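Local coordinates for ThermoDBP-single stranded DNA binding protein (Thermoproteus tenax, PDB 3TEK) that binds single-stranded DNA, taking the place of the canonical single-stranded DNA-binding protein in the Thermoproteales, at residues 114-119 with 138-143; 119-124 with 132-137; 11-16 with 28-33; 59-64 with 74-79. All coordinates share one frame; numbering follows the deposited sequence.

Contact 1 (114-119 with 138-143); sequences DIFMIS and TQLIYW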
loop_
_atom_site.group_PDB
_atom_site.type_symbol
_atom_site.label_atom_id
_atom_site.label_comp_id
_atom_site.label_asym_id
_atom_site.label_seq_id
_atom_site.Cartn_x
_atom_site.Cartn_y
_atom_site.Cartn_z
ATOM N N ASP A 114 -12.339 3.385 15.289
ATOM C CA ASP A 114 -11.171 2.654 15.764
ATOM C C ASP A 114 -9.908 2.973 14.940
ATOM O O ASP A 114 -9.971 3.402 13.782
ATOM C CB ASP A 114 -11.427 1.158 15.807
ATOM C CG ASP A 114 -12.123 0.718 17.086
ATOM O OD1 ASP A 114 -12.303 1.530 18.035
ATOM O OD2 ASP A 114 -12.492 -0.467 17.143
ATOM N N ILE A 115 -8.765 2.802 15.580
ATOM C CA ILE A 115 -7.481 3.145 14.985
ATOM C C ILE A 115 -6.697 1.869 14.756
ATOM O O ILE A 115 -6.897 0.887 15.467
ATOM C CB ILE A 115 -6.698 4.102 15.884
ATOM C CG1 ILE A 115 -7.472 5.392 16.022
ATOM C CG2 ILE A 115 -5.372 4.459 15.270
ATOM C CD1 ILE A 115 -7.742 6.066 14.712
ATOM N N PHE A 116 -5.814 1.891 13.754
ATOM C CA PHE A 116 -5.065 0.702 13.335
ATOM C C PHE A 116 -3.912 1.033 12.380
ATOM O O PHE A 116 -3.823 2.148 11.846
ATOM C CB PHE A 116 -5.999 -0.302 12.643
ATOM C CG PHE A 116 -6.668 0.238 11.421
ATOM C CD1 PHE A 116 -6.002 0.254 10.183
ATOM C CD2 PHE A 116 -7.950 0.755 11.490
ATOM C CE1 PHE A 116 -6.626 0.780 9.044
ATOM C CE2 PHE A 116 -8.579 1.297 10.366
ATOM C CZ PHE A 116 -7.934 1.301 9.145
ATOM N N MET A 117 -3.086 0.055 12.099
ATOM C CA MET A 117 -2.203 0.150 10.974
ATOM C C MET A 117 -2.117 -1.167 10.224
ATOM O O MET A 117 -2.234 -2.219 10.798
ATOM C CB MET A 117 -0.835 0.639 11.391
ATOM C CG MET A 117 -0.270 -0.062 12.532
ATOM S SD MET A 117 1.186 0.733 13.166
ATOM C CE MET A 117 1.460 -0.291 14.546
ATOM N N ILE A 118 -1.943 -1.096 8.931
ATOM C CA ILE A 118 -1.841 -2.288 8.138
ATOM C C ILE A 118 -0.445 -2.380 7.588
ATOM O O ILE A 118 0.075 -1.428 7.093
ATOM C CB ILE A 118 -2.821 -2.230 6.999
ATOM C CG1 ILE A 118 -4.224 -2.211 7.563
ATOM C CG2 ILE A 118 -2.661 -3.392 6.072
ATOM C CD1 ILE A 118 -5.239 -1.815 6.611
ATOM N N SER A 119 0.164 -3.535 7.701
ATOM C CA SER A 119 1.409 -3.776 7.006
ATOM C C SER A 119 1.142 -4.850 5.956
ATOM O O SER A 119 0.459 -5.864 6.219
ATOM C CB SER A 119 2.504 -4.245 7.940
ATOM O OG SER A 119 2.189 -5.536 8.411
ATOM N N THR A 138 -0.345 -9.807 4.629
ATOM C CA THR A 138 -1.043 -8.638 5.131
ATOM C C THR A 138 -1.324 -8.815 6.618
ATOM O O THR A 138 -1.823 -9.856 7.012
ATOM C CB THR A 138 -2.359 -8.427 4.378
ATOM O OG1 THR A 138 -2.079 -8.295 2.979
ATOM C CG2 THR A 138 -3.067 -7.165 4.862
ATOM N N GLN A 139 -1.010 -7.819 7.443
ATOM C CA GLN A 139 -1.328 -7.892 8.884
ATOM C C GLN A 139 -1.841 -6.590 9.438
ATOM O O GLN A 139 -1.509 -5.516 8.949
ATOM C CB GLN A 139 -0.108 -8.323 9.680
ATOM C CG GLN A 139 0.060 -9.843 9.705
ATOM C CD GLN A 139 1.487 -10.254 9.595
ATOM O OE1 GLN A 139 2.337 -9.736 10.320
ATOM N NE2 GLN A 139 1.778 -11.185 8.672
ATOM N N LEU A 140 -2.680 -6.721 10.456
ATOM C CA LEU A 140 -3.290 -5.597 11.126
ATOM C C LEU A 140 -2.828 -5.533 12.559
ATOM O O LEU A 140 -2.837 -6.541 13.293
ATOM C CB LEU A 140 -4.801 -5.754 11.136
ATOM C CG LEU A 140 -5.575 -4.541 11.626
ATOM C CD1 LEU A 140 -5.745 -3.560 10.486
ATOM C CD2 LEU A 140 -6.928 -4.974 12.238
ATOM N N ILE A 141 -2.424 -4.346 12.968
ATOM C CA ILE A 141 -2.295 -4.051 14.372
ATOM C C ILE A 141 -3.363 -3.013 14.663
ATOM O O ILE A 141 -3.530 -2.068 13.890
ATOM C CB ILE A 141 -0.914 -3.512 14.728
ATOM C CG1 ILE A 141 0.122 -4.630 14.602
ATOM C CG2 ILE A 141 -0.914 -2.978 16.196
ATOM C CD1 ILE A 141 0.070 -5.639 15.799
ATOM N N TYR A 142 -4.099 -3.213 15.753
ATOM C CA TYR A 142 -5.269 -2.377 16.055
ATOM C C TYR A 142 -5.294 -2.004 17.536
ATOM O O TYR A 142 -4.630 -2.630 18.341
ATOM C CB TYR A 142 -6.566 -3.085 15.640
ATOM C CG TYR A 142 -6.867 -4.361 16.389
ATOM C CD1 TYR A 142 -7.750 -4.367 17.470
ATOM C CD2 TYR A 142 -6.282 -5.567 16.019
ATOM C CE1 TYR A 142 -8.030 -5.547 18.158
ATOM C CE2 TYR A 142 -6.564 -6.762 16.708
ATOM C CZ TYR A 142 -7.436 -6.736 17.773
ATOM O OH TYR A 142 -7.724 -7.891 18.453
ATOM N N TRP A 143 -6.044 -0.969 17.875
ATOM C CA TRP A 143 -6.063 -0.451 19.240
ATOM C C TRP A 143 -7.361 -0.878 19.947
ATOM O O TRP A 143 -8.431 -0.770 19.387
ATOM C CB TRP A 143 -5.899 1.055 19.227
ATOM C CG TRP A 143 -4.437 1.516 19.209
ATOM C CD1 TRP A 143 -3.750 2.097 20.241
ATOM C CD2 TRP A 143 -3.515 1.445 18.113
ATOM N NE1 TRP A 143 -2.456 2.389 19.859
ATOM C CE2 TRP A 143 -2.284 1.997 18.559
ATOM C CE3 TRP A 143 -3.610 0.991 16.802
ATOM C CZ2 TRP A 143 -1.152 2.078 17.739
ATOM C CZ3 TRP A 143 -2.479 1.074 15.983
ATOM C CH2 TRP A 143 -1.268 1.625 16.462
#
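Met117 and Ile141 face each other as a hydrogen-bonded pair in the antiparallel hairpin formed by strands 116-124 and 131-142, the latter an outermost strand of the four-stranded sheet. Two side-chain layers result. On the face carrying Phe116, Ile118, Leu140 and Tyr142, the CD1 methyl of Leu140 is the main bump: it wedges into the hollow between its two cross-strand neighbours, 3.6 Å from Ile118 CG1 and 3.8 Å from Phe116 CD1. CG of Leu140 lies anti to the backbone N (chi1 -171°), which swings the branch across the strand gap. Trp99 and Tyr108 of helix 83-108 pack on Leu140 from the helical side. At the other end of this layer the Phe116 and Tyr142 CB atoms meet at 4.1 Å, while their rings diverge to Phe100 and Tyr108.

On the opposite face Met117, extended beyond CG, lies alongside Ile141, and its CE methyl touches both Ile141 CG2 and, obliquely, Trp143 CH2. That indole turns its edge to the backbone at the start of the strand, at Ile115 O and Phe116 CA, with CG2 of Ile115 over one face near the rim. One backbone bond holds this end, Trp143 N to Ile115 O at 3.2 Å; beside it Trp143 CZ3 packs 3.7 Å from Phe116 CA.

Contact 2 (119-124 with 132-137); sequences STELVL and LWNRDK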
loop_
_atom_site.group_PDB
_atom_site.type_symbol
_atom_site.label_atom_id
_atom_site.label_comp_id
_atom_site.label_asym_id
_atom_site.label_seq_id
_atom_site.Cartn_x
_atom_site.Cartn_y
_atom_site.Cartn_z
ATOM N N SER A 119 0.164 -3.535 7.701
ATOM C CA SER A 119 1.409 -3.776 7.006
ATOM C C SER A 119 1.142 -4.850 5.956
ATOM O O SER A 119 0.459 -5.864 6.219
ATOM C CB SER A 119 2.504 -4.245 7.940
ATOM O OG SER A 119 2.189 -5.536 8.411
ATOM N N THR A 120 1.679 -4.626 4.775
ATOM C CA THR A 120 1.523 -5.595 3.700
ATOM C C THR A 120 2.751 -5.591 2.805
ATOM O O THR A 120 3.677 -4.801 3.005
ATOM C CB THR A 120 0.234 -5.338 2.908
ATOM O OG1 THR A 120 -0.016 -6.461 2.026
ATOM C CG2 THR A 120 0.321 -3.999 2.157
ATOM N N GLU A 121 2.784 -6.520 1.870
ATOM C CA GLU A 121 3.873 -6.615 0.908
ATOM C C GLU A 121 3.335 -6.552 -0.503
ATOM O O GLU A 121 2.287 -7.127 -0.795
ATOM C CB GLU A 121 4.614 -7.927 1.062
ATOM C CG GLU A 121 5.351 -8.075 2.356
ATOM C CD GLU A 121 6.434 -9.163 2.287
ATOM O OE1 GLU A 121 6.594 -9.851 1.236
ATOM O OE2 GLU A 121 7.124 -9.308 3.300
ATOM N N LEU A 122 4.074 -5.846 -1.358
ATOM C CA LEU A 122 3.772 -5.672 -2.784
ATOM C C LEU A 122 5.027 -6.007 -3.612
ATOM O O LEU A 122 6.164 -5.816 -3.136
ATOM C CB LEU A 122 3.370 -4.200 -3.067
ATOM C CG LEU A 122 2.508 -3.474 -2.002
ATOM C CD1 LEU A 122 2.430 -1.975 -2.237
ATOM C CD2 LEU A 122 1.083 -4.072 -1.958
ATOM N N VAL A 123 4.816 -6.494 -4.835
ATOM C CA VAL A 123 5.909 -6.622 -5.837
ATOM C C VAL A 123 5.535 -5.747 -7.048
ATOM O O VAL A 123 4.460 -5.902 -7.638
ATOM C CB VAL A 123 6.126 -8.095 -6.275
ATOM C CG1 VAL A 123 7.213 -8.224 -7.416
ATOM C CG2 VAL A 123 6.544 -8.953 -5.084
ATOM N N LEU A 124 6.385 -4.790 -7.368
ATOM C CA LEU A 124 6.165 -3.939 -8.524
ATOM C C LEU A 124 7.042 -4.423 -9.656
ATOM O O LEU A 124 8.251 -4.544 -9.482
ATOM C CB LEU A 124 6.498 -2.488 -8.213
ATOM C CG LEU A 124 6.562 -1.485 -9.395
ATOM C CD1 LEU A 124 5.188 -1.248 -10.014
ATOM C CD2 LEU A 124 7.173 -0.181 -8.926
ATOM N N LEU A 132 1.699 -6.259 -7.807
ATOM C CA LEU A 132 1.106 -7.517 -7.326
ATOM C C LEU A 132 1.026 -7.437 -5.808
ATOM O O LEU A 132 1.975 -7.017 -5.135
ATOM C CB LEU A 132 1.925 -8.745 -7.789
ATOM C CG LEU A 132 2.126 -8.895 -9.315
ATOM C CD1 LEU A 132 3.333 -9.771 -9.664
ATOM C CD2 LEU A 132 0.831 -9.382 -10.063
ATOM N N TRP A 133 -0.139 -7.758 -5.270
ATOM C CA TRP A 133 -0.363 -7.738 -3.833
ATOM C C TRP A 133 -0.018 -9.118 -3.267
ATOM O O TRP A 133 -0.572 -10.104 -3.718
ATOM C CB TRP A 133 -1.827 -7.445 -3.563
ATOM C CG TRP A 133 -2.195 -7.355 -2.130
ATOM C CD1 TRP A 133 -1.378 -7.106 -1.061
ATOM C CD2 TRP A 133 -3.507 -7.467 -1.609
ATOM N NE1 TRP A 133 -2.107 -7.084 0.093
ATOM C CE2 TRP A 133 -3.420 -7.308 -0.211
ATOM C CE3 TRP A 133 -4.745 -7.708 -2.183
ATOM C CZ2 TRP A 133 -4.529 -7.370 0.619
ATOM C CZ3 TRP A 133 -5.872 -7.789 -1.342
ATOM C CH2 TRP A 133 -5.743 -7.619 0.041
ATOM N N ASN A 134 0.896 -9.162 -2.291
ATOM C CA ASN A 134 1.276 -10.385 -1.578
ATOM C C ASN A 134 0.357 -10.493 -0.370
ATOM O O ASN A 134 0.776 -10.215 0.756
ATOM C CB ASN A 134 2.761 -10.288 -1.182
ATOM C CG ASN A 134 3.378 -11.614 -0.729
ATOM O OD1 ASN A 134 2.890 -12.700 -1.039
ATOM N ND2 ASN A 134 4.504 -11.511 -0.007
ATOM N N ARG A 135 -0.912 -10.829 -0.634
ATOM C CA ARG A 135 -1.974 -10.784 0.393
ATOM C C ARG A 135 -1.646 -11.621 1.619
ATOM O O ARG A 135 -2.018 -11.249 2.731
ATOM C CB ARG A 135 -3.344 -11.306 -0.118
ATOM C CG ARG A 135 -3.756 -10.890 -1.512
ATOM N N ASP A 136 -1.008 -12.775 1.394
ATOM C CA ASP A 136 -0.655 -13.707 2.498
ATOM C C ASP A 136 0.168 -13.008 3.586
ATOM O O ASP A 136 0.139 -13.433 4.728
ATOM C CB ASP A 136 0.142 -14.921 2.000
ATOM C CG ASP A 136 -0.675 -15.848 1.091
ATOM O OD1 ASP A 136 -1.916 -15.667 0.994
ATOM O OD2 ASP A 136 -0.055 -16.780 0.502
ATOM N N LYS A 137 0.894 -11.945 3.227
ATOM C CA LYS A 137 1.667 -11.181 4.226
ATOM C C LYS A 137 0.950 -9.945 4.834
ATOM O O LYS A 137 1.568 -9.124 5.490
ATOM C CB LYS A 137 3.010 -10.777 3.615
ATOM C CG LYS A 137 3.841 -11.957 3.136
ATOM C CD LYS A 137 4.238 -12.868 4.297
ATOM C CE LYS A 137 5.576 -13.518 4.040
ATOM N NZ LYS A 137 6.172 -13.995 5.319
#
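Trp133 reaches across to Thr120 by its indole edge: NE1 donates to Thr120 OG1 at 2.9 Å, and the oxygen lies almost exactly in the ring plane, although the N-H...O angle is only 143°. A trans chi1 (-178°) lays the Trp133 indole alongside strand 119-124, where Leu122 CD2 meets its CD1 at 4.0 Å. On the other face of the hairpin, Glu121 and Asn134 run side by side. Asn134 ND2 gives Glu121 OE1 a 2.9 Å bond, in the amide plane but bent at the hydrogen, and arriving from above the carboxylate plane, with the two planes 51° apart. The aliphatic part of Lys137 packs on the same glutamate, its CB 3.8 Å from Glu121 CG.

Behind these side chains stands the backbone. Val123 and Leu132 form a hydrogen-bonded antiparallel pair, and Asn134 N donates to Glu121 O. A type I turn from Asn134 to Lys137 then takes the second strand round a corner, closed by Lys137 N to Asn134 O at 3.0 Å. Further out, Thr138 OG1 bonds to Thr120 OG1. Leu92 and Leu96 of helix 83-108 pack against Trp133, Leu56 of helix 52-68 joins Leu92 on Leu122, and strand 23-31 borders the other edge of strand 119-124.

Contact 3 (11-16 with 28-33); sequences GEVRSE and IRWNTG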
loop_
_atom_site.group_PDB
_atom_site.type_symbol
_atom_site.label_atom_id
_atom_site.label_comp_id
_atom_site.label_asym_id
_atom_site.label_seq_id
_atom_site.Cartn_x
_atom_site.Cartn_y
_atom_site.Cartn_z
ATOM N N GLY A 11 4.183 4.555 9.301
ATOM C CA GLY A 11 4.152 4.937 7.886
ATOM C C GLY A 11 5.470 4.587 7.189
ATOM O O GLY A 11 6.067 5.411 6.474
ATOM N N GLU A 12 5.919 3.352 7.387
ATOM C CA GLU A 12 7.285 2.927 7.019
ATOM C C GLU A 12 7.264 2.212 5.663
ATOM O O GLU A 12 6.285 1.515 5.365
ATOM C CB GLU A 12 7.827 1.942 8.050
ATOM C CG GLU A 12 9.266 1.500 7.867
ATOM C CD GLU A 12 9.597 0.251 8.668
ATOM O OE1 GLU A 12 8.659 -0.461 9.101
ATOM O OE2 GLU A 12 10.803 -0.022 8.863
ATOM N N VAL A 13 8.310 2.417 4.871
ATOM C CA VAL A 13 8.465 1.745 3.604
ATOM C C VAL A 13 9.848 1.134 3.541
ATOM O O VAL A 13 10.830 1.818 3.803
ATOM C CB VAL A 13 8.312 2.713 2.415
ATOM C CG1 VAL A 13 8.374 1.932 1.090
ATOM C CG2 VAL A 13 7.010 3.488 2.512
ATOM N N ARG A 14 9.915 -0.158 3.233
ATOM C CA ARG A 14 11.190 -0.828 2.972
ATOM C C ARG A 14 11.101 -1.553 1.622
ATOM O O ARG A 14 10.032 -2.012 1.253
ATOM C CB ARG A 14 11.480 -1.854 4.075
ATOM C CG ARG A 14 11.567 -1.301 5.496
ATOM C CD ARG A 14 11.589 -2.447 6.538
ATOM N NE ARG A 14 10.257 -3.046 6.749
ATOM C CZ ARG A 14 10.032 -4.224 7.344
ATOM N NH1 ARG A 14 11.036 -4.983 7.798
ATOM N NH2 ARG A 14 8.785 -4.659 7.470
ATOM N N SER A 15 12.227 -1.665 0.914
ATOM C CA SER A 15 12.266 -2.352 -0.366
ATOM C C SER A 15 13.564 -3.122 -0.647
ATOM O O SER A 15 14.598 -2.934 -0.005
ATOM C CB SER A 15 12.014 -1.358 -1.489
ATOM O OG SER A 15 13.041 -0.395 -1.564
ATOM N N GLU A 16 13.488 -4.015 -1.616
ATOM C CA GLU A 16 14.675 -4.660 -2.166
ATOM C C GLU A 16 14.381 -5.152 -3.570
ATOM O O GLU A 16 13.218 -5.268 -3.983
ATOM C CB GLU A 16 15.150 -5.817 -1.283
ATOM C CG GLU A 16 14.159 -6.957 -1.089
ATOM C CD GLU A 16 14.632 -7.917 -0.014
ATOM O OE1 GLU A 16 15.578 -8.694 -0.272
ATOM O OE2 GLU A 16 14.070 -7.875 1.101
ATOM N N ILE A 28 8.225 -4.512 -2.069
ATOM C CA ILE A 28 7.984 -3.389 -1.194
ATOM C C ILE A 28 7.221 -3.847 0.050
ATOM O O ILE A 28 6.168 -4.481 -0.040
ATOM C CB ILE A 28 7.190 -2.302 -1.882
ATOM C CG1 ILE A 28 7.902 -1.831 -3.158
ATOM C CG2 ILE A 28 6.953 -1.130 -0.932
ATOM C CD1 ILE A 28 7.163 -0.750 -3.848
ATOM N N ARG A 29 7.777 -3.510 1.210
ATOM C CA ARG A 29 7.125 -3.721 2.482
ATOM C C ARG A 29 6.586 -2.376 2.913
ATOM O O ARG A 29 7.354 -1.438 3.103
ATOM C CB ARG A 29 8.110 -4.256 3.522
ATOM C CG ARG A 29 8.648 -5.639 3.177
ATOM C CD ARG A 29 9.798 -6.088 4.063
ATOM N NE ARG A 29 10.429 -7.271 3.469
ATOM C CZ ARG A 29 11.698 -7.380 3.065
ATOM N NH1 ARG A 29 12.570 -6.384 3.212
ATOM N NH2 ARG A 29 12.112 -8.530 2.532
ATOM N N TRP A 30 5.271 -2.292 3.085
ATOM C CA TRP A 30 4.614 -1.017 3.300
ATOM C C TRP A 30 3.722 -1.040 4.535
ATOM O O TRP A 30 2.821 -1.857 4.636
ATOM C CB TRP A 30 3.815 -0.672 2.039
ATOM C CG TRP A 30 2.938 0.539 2.129
ATOM C CD1 TRP A 30 3.233 1.722 2.728
ATOM C CD2 TRP A 30 1.619 0.680 1.590
ATOM N NE1 TRP A 30 2.189 2.594 2.597
ATOM C CE2 TRP A 30 1.178 1.983 1.908
ATOM C CE3 TRP A 30 0.763 -0.169 0.892
ATOM C CZ2 TRP A 30 -0.079 2.466 1.535
ATOM C CZ3 TRP A 30 -0.489 0.311 0.521
ATOM C CH2 TRP A 30 -0.894 1.622 0.840
ATOM N N ASN A 31 4.002 -0.165 5.491
ATOM C CA ASN A 31 3.095 0.033 6.624
ATOM C C ASN A 31 2.401 1.355 6.458
ATOM O O ASN A 31 3.042 2.359 6.277
ATOM C CB ASN A 31 3.822 -0.013 7.978
ATOM C CG ASN A 31 2.842 -0.017 9.198
ATOM O OD1 ASN A 31 1.732 0.535 9.142
ATOM N ND2 ASN A 31 3.267 -0.642 10.299
ATOM N N THR A 32 1.073 1.339 6.540
ATOM C CA THR A 32 0.251 2.523 6.306
ATOM C C THR A 32 0.478 3.597 7.336
ATOM O O THR A 32 0.221 4.780 7.087
ATOM C CB THR A 32 -1.256 2.183 6.418
ATOM O OG1 THR A 32 -1.553 1.747 7.754
ATOM C CG2 THR A 32 -1.632 1.094 5.414
ATOM N N GLY A 33 0.901 3.165 8.518
ATOM C CA GLY A 33 0.927 4.013 9.671
ATOM C C GLY A 33 -0.385 3.947 10.397
ATOM O O GLY A 33 -1.374 3.334 9.939
HETATM O O HOH W 1 7.579 -1.696 6.441
#
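Strands 13-20 and 23-31 form the N-terminal beta hairpin, and Arg14 with Arg29 is its central hydrogen-bonded pair here, at one border of the four-stranded antiparallel sheet. The two backbone bonds between them are short and straight, the shorter being Arg29 N to Arg14 O at 2.7 Å. Their side chains share a face of the sheet but cross instead of stacking: CD of Arg29 sits over the centre of the Arg14 guanidinium, 3.8 Å from CZ, and the two guanidinium planes are 51° apart. The extended Arg29 chain carries its own charge onward to Glu16 in a salt bridge modelled unusually short, Arg29 NH2 to Glu16 OE2 2.5 Å. The approach is on the anti side of the carboxylate and tilted from both planes. Arg14 NE instead donates to a water, 3.0 Å away.

On the reverse face Val13 touches two neighbours, its CG1 3.9 Å from Ile28 CG2 and its CG2 near Trp30 CD1. Asn31, whose N still bonds to Glu12 O, accepts from Gly33 N through OD1 at 2.8 Å, an Asx turn. Ser63 of helix 52-68 lies against Val13, Ser15 and Ile28, Leu55 of that helix touches Trp30, and strand 116-124 pairs with the far side of strand 23-31.

Contact 4 (59-64 with 74-79); sequences AVAGSL and NIFNRI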
loop_
_atom_site.group_PDB
_atom_site.type_symbol
_atom_site.label_atom_id
_atom_site.label_comp_id
_atom_site.label_asym_id
_atom_site.label_seq_id
_atom_site.Cartn_x
_atom_site.Cartn_y
_atom_site.Cartn_z
ATOM N N ALA A 59 5.195 5.485 -1.487
ATOM C CA ALA A 59 5.876 4.221 -1.242
ATOM C C ALA A 59 6.551 3.682 -2.519
ATOM O O ALA A 59 7.694 3.234 -2.473
ATOM C CB ALA A 59 4.900 3.166 -0.642
ATOM N N VAL A 60 5.855 3.758 -3.651
ATOM C CA VAL A 60 6.425 3.261 -4.913
ATOM C C VAL A 60 7.573 4.133 -5.387
ATOM O O VAL A 60 8.632 3.621 -5.753
ATOM C CB VAL A 60 5.320 3.120 -5.955
ATOM C CG1 VAL A 60 5.874 2.822 -7.317
ATOM C CG2 VAL A 60 4.309 2.031 -5.451
ATOM N N ALA A 61 7.367 5.438 -5.400
ATOM C CA ALA A 61 8.362 6.385 -5.938
ATOM C C ALA A 61 9.605 6.302 -5.088
ATOM O O ALA A 61 10.709 6.226 -5.621
ATOM C CB ALA A 61 7.822 7.810 -5.928
ATOM N N GLY A 62 9.409 6.299 -3.764
ATOM C CA GLY A 62 10.499 6.164 -2.804
ATOM C C GLY A 62 11.293 4.881 -2.994
ATOM O O GLY A 62 12.511 4.914 -3.001
ATOM N N SER A 63 10.601 3.752 -3.157
ATOM C CA SER A 63 11.292 2.479 -3.400
ATOM C C SER A 63 12.066 2.493 -4.739
ATOM O O SER A 63 13.156 1.945 -4.824
ATOM C CB SER A 63 10.333 1.301 -3.352
ATOM O OG SER A 63 9.646 1.250 -2.097
ATOM N N LEU A 64 11.511 3.115 -5.767
ATOM C CA LEU A 64 12.204 3.164 -7.037
ATOM C C LEU A 64 13.516 3.964 -6.954
ATOM O O LEU A 64 14.530 3.559 -7.506
ATOM C CB LEU A 64 11.288 3.697 -8.142
ATOM C CG LEU A 64 10.231 2.697 -8.646
ATOM C CD1 LEU A 64 9.167 3.405 -9.403
ATOM C CD2 LEU A 64 10.833 1.561 -9.498
ATOM N N ASN A 74 12.560 8.723 -13.081
ATOM C CA ASN A 74 12.122 8.558 -14.478
ATOM C C ASN A 74 11.215 7.344 -14.658
ATOM O O ASN A 74 10.266 7.390 -15.420
ATOM C CB ASN A 74 13.326 8.443 -15.405
ATOM C CG ASN A 74 14.100 9.733 -15.480
ATOM O OD1 ASN A 74 13.520 10.797 -15.595
ATOM N ND2 ASN A 74 15.403 9.645 -15.420
ATOM N N ILE A 75 11.547 6.260 -13.960
ATOM C CA ILE A 75 10.774 5.028 -14.031
ATOM C C ILE A 75 9.411 5.369 -13.482
ATOM O O ILE A 75 8.399 5.094 -14.111
ATOM C CB ILE A 75 11.391 3.878 -13.206
ATOM C CG1 ILE A 75 12.835 3.569 -13.655
ATOM C CG2 ILE A 75 10.546 2.614 -13.351
ATOM C CD1 ILE A 75 13.561 2.469 -12.829
ATOM N N PHE A 76 9.396 5.999 -12.319
ATOM C CA PHE A 76 8.138 6.351 -11.670
ATOM C C PHE A 76 7.246 7.248 -12.527
ATOM O O PHE A 76 6.032 7.011 -12.639
ATOM C CB PHE A 76 8.365 7.021 -10.322
ATOM C CG PHE A 76 7.087 7.331 -9.602
ATOM C CD1 PHE A 76 6.265 6.306 -9.157
ATOM C CD2 PHE A 76 6.700 8.644 -9.387
ATOM C CE1 PHE A 76 5.075 6.580 -8.525
ATOM C CE2 PHE A 76 5.524 8.938 -8.738
ATOM C CZ PHE A 76 4.700 7.902 -8.303
ATOM N N ASN A 77 7.853 8.279 -13.105
ATOM C CA ASN A 77 7.116 9.212 -13.964
ATOM C C ASN A 77 6.498 8.535 -15.177
ATOM O O ASN A 77 5.391 8.865 -15.563
ATOM C CB ASN A 77 8.005 10.398 -14.378
ATOM C CG ASN A 77 8.147 11.419 -13.271
ATOM O OD1 ASN A 77 7.301 11.491 -12.380
ATOM N ND2 ASN A 77 9.227 12.205 -13.308
ATOM N N ARG A 78 7.201 7.561 -15.749
ATOM C CA ARG A 78 6.624 6.766 -16.815
ATOM C C ARG A 78 5.430 5.921 -16.340
ATOM O O ARG A 78 4.361 5.966 -16.939
ATOM C CB ARG A 78 7.658 5.845 -17.417
ATOM C CG ARG A 78 7.070 4.914 -18.458
ATOM C CD ARG A 78 8.162 4.241 -19.219
ATOM N NE ARG A 78 9.012 3.455 -18.339
ATOM C CZ ARG A 78 8.723 2.235 -17.877
ATOM N NH1 ARG A 78 7.567 1.632 -18.180
ATOM N NH2 ARG A 78 9.592 1.612 -17.086
ATOM N N ILE A 79 5.613 5.135 -15.285
ATOM C CA ILE A 79 4.585 4.174 -14.916
ATOM C C ILE A 79 3.394 4.802 -14.233
ATOM O O ILE A 79 2.270 4.260 -14.307
ATOM C CB ILE A 79 5.135 3.014 -14.044
ATOM C CG1 ILE A 79 5.554 3.491 -12.662
ATOM C CG2 ILE A 79 6.284 2.352 -14.723
ATOM C CD1 ILE A 79 5.845 2.342 -11.717
#
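Phe76 sets its ring against Ala61, the centre of a helix-helix packing between helices 52-68 and 71-79, consecutive in the chain and joined by a short link. The two segments run roughly antiparallel, their axes 146° apart in direction and 9.3 Å at closest approach, and what passes between them is apolar.

The aromatic interaction comes first. Ala61 CB stands 3.6 Å above the centroid of the Phe76 ring and 5° off its normal, a CH-pi contact centred on the face. The small methyl lets the ring come close to the helix backbone: Ala61 CA itself lies 3.8 Å from Phe76 CD1. With chi1 near trans (-177°) the Phe76 ring projects across the gap. Val60 CG1 meets the CD1 side of the ring obliquely.

Aliphatic contacts make the second group. Leu64 forks toward the other helix, one methyl to each of two targets: CD1 fits against Phe76 CB at 3.8 Å, near the plane of the ring, and CD2 meets Ile75 CG2 at 4.0 Å. Ile79 CD1 adds itself beside Leu64 CD1. Leu124 of strand 116-124 touches Val60, Leu64 and Ile79, tying this pair of helices to the sheet, and Pro126 packs on Leu64 and Ile75.

Polar bonds stay within or beyond the helices. Arg78 reaches the carbonyls of Pro126 and Asp127, and Asn74 bonds to Asp71. On the side of helix 52-68 facing the strands, Ser63 OG donates to Ala59 O at 2.8 Å, and Ser63 N reaches that same oxygen from the opposite face of its carbonyl plane.

How the contacts relate
From the N terminus, contact 3 closes the first hairpin, and contact 4 follows by folding helix 71-79 back on helix 52-68. After the long helix 83-108 the chain enters the second hairpin, where contact 2 closes the inner loop and is nested inside the one closed by contact 1; the two share Ser119. No other pair nests, and none cross. Strand 23-31 pairs with strand 116-124, with Leu122 O to Ile28 N at 2.7 Å, so contacts 1, 2 and 3 belong to one sheet. Contact 4 touches contact 2 through Leu124 and contact 3 through Ala59 and Ser63, but stays about 10 Å, nearest atoms, from contact 1.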